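Side-chain contacts in transcriptional regulator I2 (Pseudomonas fluorescens A506, PDB 4MO7), which is a Crohn's disease-associated superantigen with the build of a TetR-family transcriptional regulator, and therefore probably also binds DNA through its helix-turn-helix domain: residues 53-56 with 57-61; 203-206 with 207-211. All blocks are in the same frame, centred on the assembly; numbering follows the deposited sequence.

Both interactions sit at the C-terminal end of a helix, where the last turn gives way to a loop, but they belong to different parts of the chain. Interaction 1, at the end of helix 52-59, lies in the TetR-type helix-turn-helix region; interaction 2, at the end of helix 197-208, lies in the C-terminal region and faces the second subunit. Their centres are 48 Å apart, on opposite sides of the chain's centre, and their nearest atoms about 37 Å apart, so they do not touch. The bound magnesium ion is closer to interaction 1, about 11 Å from the side chain of A58. Residues 53-61 meet no other chain of the assembly.

Interaction 1: 53-56 with 57-61; sequences RDLA and SAVGI
I61 folds back over A56 with the CG1 arm of its side chain, and CG1 comes to 4.1 Å from the methyl CB of A56. The branch gets there because chi1 of I61 is 53°, which leaves CG1 flanked by both backbone neighbours of CA, while CG2 stands on the side of the backbone N. The same methyl of A56 also lies 3.3 Å from the carbonyl O of I61, so I61 touches A56 through both its side chain and its carbonyl. Between them the chain reverses at G60, whose phi is positive. I61 N reaches back to A56 O in a nearly straight bond of 2.8 Å, and G60 N bonds to S57 O at 3.2 Å; the helix end is a Schellman motif. A56 O takes a second, weak bond from V59 N.

On another side of the same turn, the side chains of L55 and V59 run alongside each other, with L55 CD1 4.0 Å from V59 CG2. Placed next to its own backbone N (CG1 being anti to it, chi1 -172°), CG2 of V59 also sits against L55 O at 3.2 Å, a tight fit. Both side chains rest on L34 of helix 30-45, and L55 and A56 meet I66 beyond the turn. D54 makes a salt bridge through OD2 to K45.

Its place in the TetR-family region is consistent with the turn of a helix-turn-helix, as in relatives. The chemistry implies a helix end secured in two ways: the bonds of I61 N to A56 O and of G60 N to S57 O pin the reversal, and the apolar contact of I61 with A56 packs against it.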
loop_
_atom_site.group_PDB
_atom_site.type_symbol
_atom_site.label_atom_id
_atom_site.label_comp_id
_atom_site.label_asym_id
_atom_site.label_seq_id
_atom_site.Cartn_x
_atom_site.Cartn_y
_atom_site.Cartn_z
ATOM N N ARG A 53 -21.188 27.117 -9.447
ATOM C CA ARG A 53 -20.924 28.348 -10.182
ATOM C C ARG A 53 -19.626 28.195 -10.984
ATOM O O ARG A 53 -19.617 28.426 -12.205
ATOM C CB ARG A 53 -20.860 29.552 -9.239
ATOM C CG ARG A 53 -20.512 30.845 -9.962
ATOM C CD ARG A 53 -20.873 32.071 -9.143
ATOM N NE ARG A 53 -20.674 33.305 -9.897
ATOM C CZ ARG A 53 -21.636 33.932 -10.569
ATOM N NH1 ARG A 53 -22.871 33.442 -10.581
ATOM N NH2 ARG A 53 -21.366 35.052 -11.226
ATOM N N ASP A 54 -18.557 27.779 -10.292
ATOM C CA ASP A 54 -17.272 27.441 -10.915
ATOM C C ASP A 54 -17.402 26.560 -12.170
ATOM O O ASP A 54 -16.807 26.872 -13.201
ATOM C CB ASP A 54 -16.351 26.774 -9.882
ATOM C CG ASP A 54 -15.925 27.720 -8.788
ATOM O OD1 ASP A 54 -15.988 28.946 -9.022
ATOM O OD2 ASP A 54 -15.500 27.244 -7.708
ATOM N N LEU A 55 -18.166 25.471 -12.107
ATOM C CA LEU A 55 -18.269 24.587 -13.264
ATOM C C LEU A 55 -18.992 25.270 -14.416
ATOM O O LEU A 55 -18.650 25.069 -15.575
ATOM C CB LEU A 55 -18.955 23.261 -12.903
ATOM C CG LEU A 55 -18.907 22.131 -13.929
ATOM C CD1 LEU A 55 -17.518 21.996 -14.523
ATOM C CD2 LEU A 55 -19.322 20.841 -13.263
ATOM N N ALA A 56 -19.979 26.101 -14.097
ATOM C CA ALA A 56 -20.794 26.702 -15.126
ATOM C C ALA A 56 -19.956 27.761 -15.823
ATOM O O ALA A 56 -19.988 27.869 -17.052
ATOM C CB ALA A 56 -22.060 27.301 -14.516
ATOM N N SER A 57 -19.188 28.527 -15.060
ATOM C CA SER A 57 -18.347 29.563 -15.661
ATOM C C SER A 57 -17.254 28.944 -16.564
ATOM O O SER A 57 -17.029 29.394 -17.686
ATOM C CB SER A 57 -17.720 30.419 -14.588
ATOM O OG SER A 57 -16.529 31.024 -15.064
ATOM N N ALA A 58 -16.573 27.915 -16.066
ATOM C CA ALA A 58 -15.624 27.138 -16.878
ATOM C C ALA A 58 -16.152 26.529 -18.205
ATOM O O ALA A 58 -15.371 26.402 -19.175
ATOM C CB ALA A 58 -14.999 26.059 -16.026
ATOM N N VAL A 59 -17.435 26.141 -18.263
ATOM C CA VAL A 59 -17.989 25.552 -19.467
ATOM C C VAL A 59 -18.749 26.611 -20.289
ATOM O O VAL A 59 -19.219 26.321 -21.386
ATOM C CB VAL A 59 -18.902 24.328 -19.146
ATOM C CG1 VAL A 59 -19.301 23.610 -20.383
ATOM C CG2 VAL A 59 -18.136 23.377 -18.226
ATOM N N GLY A 60 -18.846 27.813 -19.753
ATOM C CA GLY A 60 -19.549 28.889 -20.425
ATOM C C GLY A 60 -21.042 28.602 -20.426
ATOM O O GLY A 60 -21.674 28.603 -21.491
ATOM N N ILE A 61 -21.598 28.324 -19.241
ATOM C CA ILE A 61 -23.048 28.184 -19.069
ATOM C C ILE A 61 -23.502 28.779 -17.750
ATOM O O ILE A 61 -22.686 29.339 -16.993
ATOM C CB ILE A 61 -23.542 26.732 -19.212
ATOM C CG1 ILE A 61 -22.765 25.774 -18.295
ATOM C CG2 ILE A 61 -23.386 26.252 -20.650
ATOM C CD1 ILE A 61 -22.914 24.314 -18.664
#

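Interaction 2: 203-206 with 207-211; sequences EALL and MVLKS
L205 and L209, one helical turn apart, meet through their CD1 methyls at 3.6 Å, and the two side chains lie slantwise to each other. Their torsions differ. L205 has CG anti to the backbone N (chi1 -173°), whereas L209 turns CG to the side of its own N, and from these two starts the branches converge: CD1 of L205 also reaches CG of L209 at 3.9 Å. CB of L209 lies 3.5 Å from L205 O, the carbonyl that accepts the bond from L209 N at 3.0 Å. That is the last of three backbone bonds joining the two segments, and L209 is the first residue to depart from helical angles.

V208 adopts a rotamer that wedges CG1 into the gap between its main-chain N and C (chi1 74°). This lays CG1 over the backbone of the preceding turn, 3.5 Å from A204 O, the acceptor of V208 N. M207 is stretched out through its first two torsions and bends only at the sulfur (chi3 76°); its CB rests 3.6 Å from A204 O.

Within the chain, V208 touches T174 of helix 171-183, while L205 packs on R103 and V106 of helix 102-110. Across the interface M207 and A204 both pack on F177 of the second subunit, and polar groups are tied there too: E203 OE1 accepts a hydrogen bond from D170 N of the second subunit, and L209 O is bonded by R168 NH1 of that subunit. A C-terminal helix with one flank in its own domain's core and another against the partner subunit is consistent with the dimer interface of TetR-family proteins.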
loop_
_atom_site.group_PDB
_atom_site.type_symbol
_atom_site.label_atom_id
_atom_site.label_comp_id
_atom_site.label_asym_id
_atom_site.label_seq_id
_atom_site.Cartn_x
_atom_site.Cartn_y
_atom_site.Cartn_z
ATOM N N GLU A 203 10.390 -5.942 -14.318
ATOM C CA GLU A 203 10.798 -6.517 -13.038
ATOM C C GLU A 203 9.572 -7.115 -12.385
ATOM O O GLU A 203 9.669 -8.203 -11.843
ATOM C CB GLU A 203 11.422 -5.490 -12.106
ATOM C CG GLU A 203 12.814 -5.094 -12.440
ATOM C CD GLU A 203 13.836 -6.218 -12.181
ATOM O OE1 GLU A 203 13.665 -7.035 -11.217
ATOM O OE2 GLU A 203 14.820 -6.244 -12.962
ATOM N N ALA A 204 8.411 -6.450 -12.473
ATOM C CA ALA A 204 7.183 -7.069 -11.917
ATOM C C ALA A 204 6.813 -8.384 -12.572
ATOM O O ALA A 204 6.374 -9.309 -11.904
ATOM C CB ALA A 204 5.936 -6.104 -11.942
ATOM N N LEU A 205 7.053 -8.477 -13.874
ATOM C CA LEU A 205 6.773 -9.693 -14.607
ATOM C C LEU A 205 7.689 -10.810 -14.141
ATOM O O LEU A 205 7.263 -11.940 -14.081
ATOM C CB LEU A 205 7.021 -9.452 -16.113
ATOM C CG LEU A 205 6.602 -10.601 -17.010
ATOM C CD1 LEU A 205 5.059 -10.659 -17.076
ATOM C CD2 LEU A 205 7.159 -10.330 -18.408
ATOM N N LEU A 206 8.944 -10.468 -13.846
ATOM C CA LEU A 206 9.945 -11.474 -13.381
ATOM C C LEU A 206 9.527 -12.007 -12.052
ATOM O O LEU A 206 9.678 -13.191 -11.751
ATOM C CB LEU A 206 11.325 -10.857 -13.252
ATOM C CG LEU A 206 12.156 -10.589 -14.504
ATOM C CD1 LEU A 206 13.333 -9.769 -14.111
ATOM C CD2 LEU A 206 12.639 -11.867 -15.120
ATOM N N MET A 207 8.978 -11.135 -11.228
ATOM C CA MET A 207 8.479 -11.657 -9.965
ATOM C C MET A 207 7.270 -12.579 -10.117
ATOM O O MET A 207 7.246 -13.664 -9.546
ATOM C CB MET A 207 8.141 -10.544 -8.986
ATOM C CG MET A 207 7.585 -11.121 -7.719
ATOM S SD MET A 207 7.260 -9.800 -6.573
ATOM C CE MET A 207 5.751 -9.110 -7.288
ATOM N N VAL A 208 6.269 -12.175 -10.891
ATOM C CA VAL A 208 5.037 -12.899 -10.869
ATOM C C VAL A 208 5.000 -14.183 -11.739
ATOM O O VAL A 208 4.309 -15.134 -11.403
ATOM C CB VAL A 208 3.847 -11.993 -11.052
ATOM C CG1 VAL A 208 3.750 -11.554 -12.440
ATOM C CG2 VAL A 208 2.589 -12.715 -10.649
ATOM N N LEU A 209 5.804 -14.241 -12.793
ATOM C CA LEU A 209 5.797 -15.398 -13.683
ATOM C C LEU A 209 7.012 -16.287 -13.367
ATOM O O LEU A 209 8.088 -15.777 -12.968
ATOM C CB LEU A 209 5.848 -14.957 -15.158
ATOM C CG LEU A 209 4.591 -14.215 -15.656
ATOM C CD1 LEU A 209 4.534 -14.178 -17.175
ATOM C CD2 LEU A 209 3.356 -14.919 -15.154
ATOM N N LYS A 210 6.831 -17.602 -13.548
ATOM C CA LYS A 210 7.910 -18.557 -13.297
ATOM C C LYS A 210 8.920 -18.465 -14.413
ATOM O O LYS A 210 10.096 -18.800 -14.240
ATOM C CB LYS A 210 7.394 -19.983 -13.308
ATOM C CG LYS A 210 6.311 -20.281 -12.315
ATOM C CD LYS A 210 5.948 -21.768 -12.413
ATOM C CE LYS A 210 7.175 -22.611 -12.766
ATOM N NZ LYS A 210 6.940 -24.088 -12.708
ATOM N N SER A 211 8.445 -18.018 -15.569
ATOM C CA SER A 211 9.286 -17.878 -16.755
ATOM C C SER A 211 8.645 -16.781 -17.595
ATOM O O SER A 211 7.440 -16.549 -17.489
ATOM C CB SER A 211 9.276 -19.210 -17.506
ATOM O OG SER A 211 9.895 -19.085 -18.771
#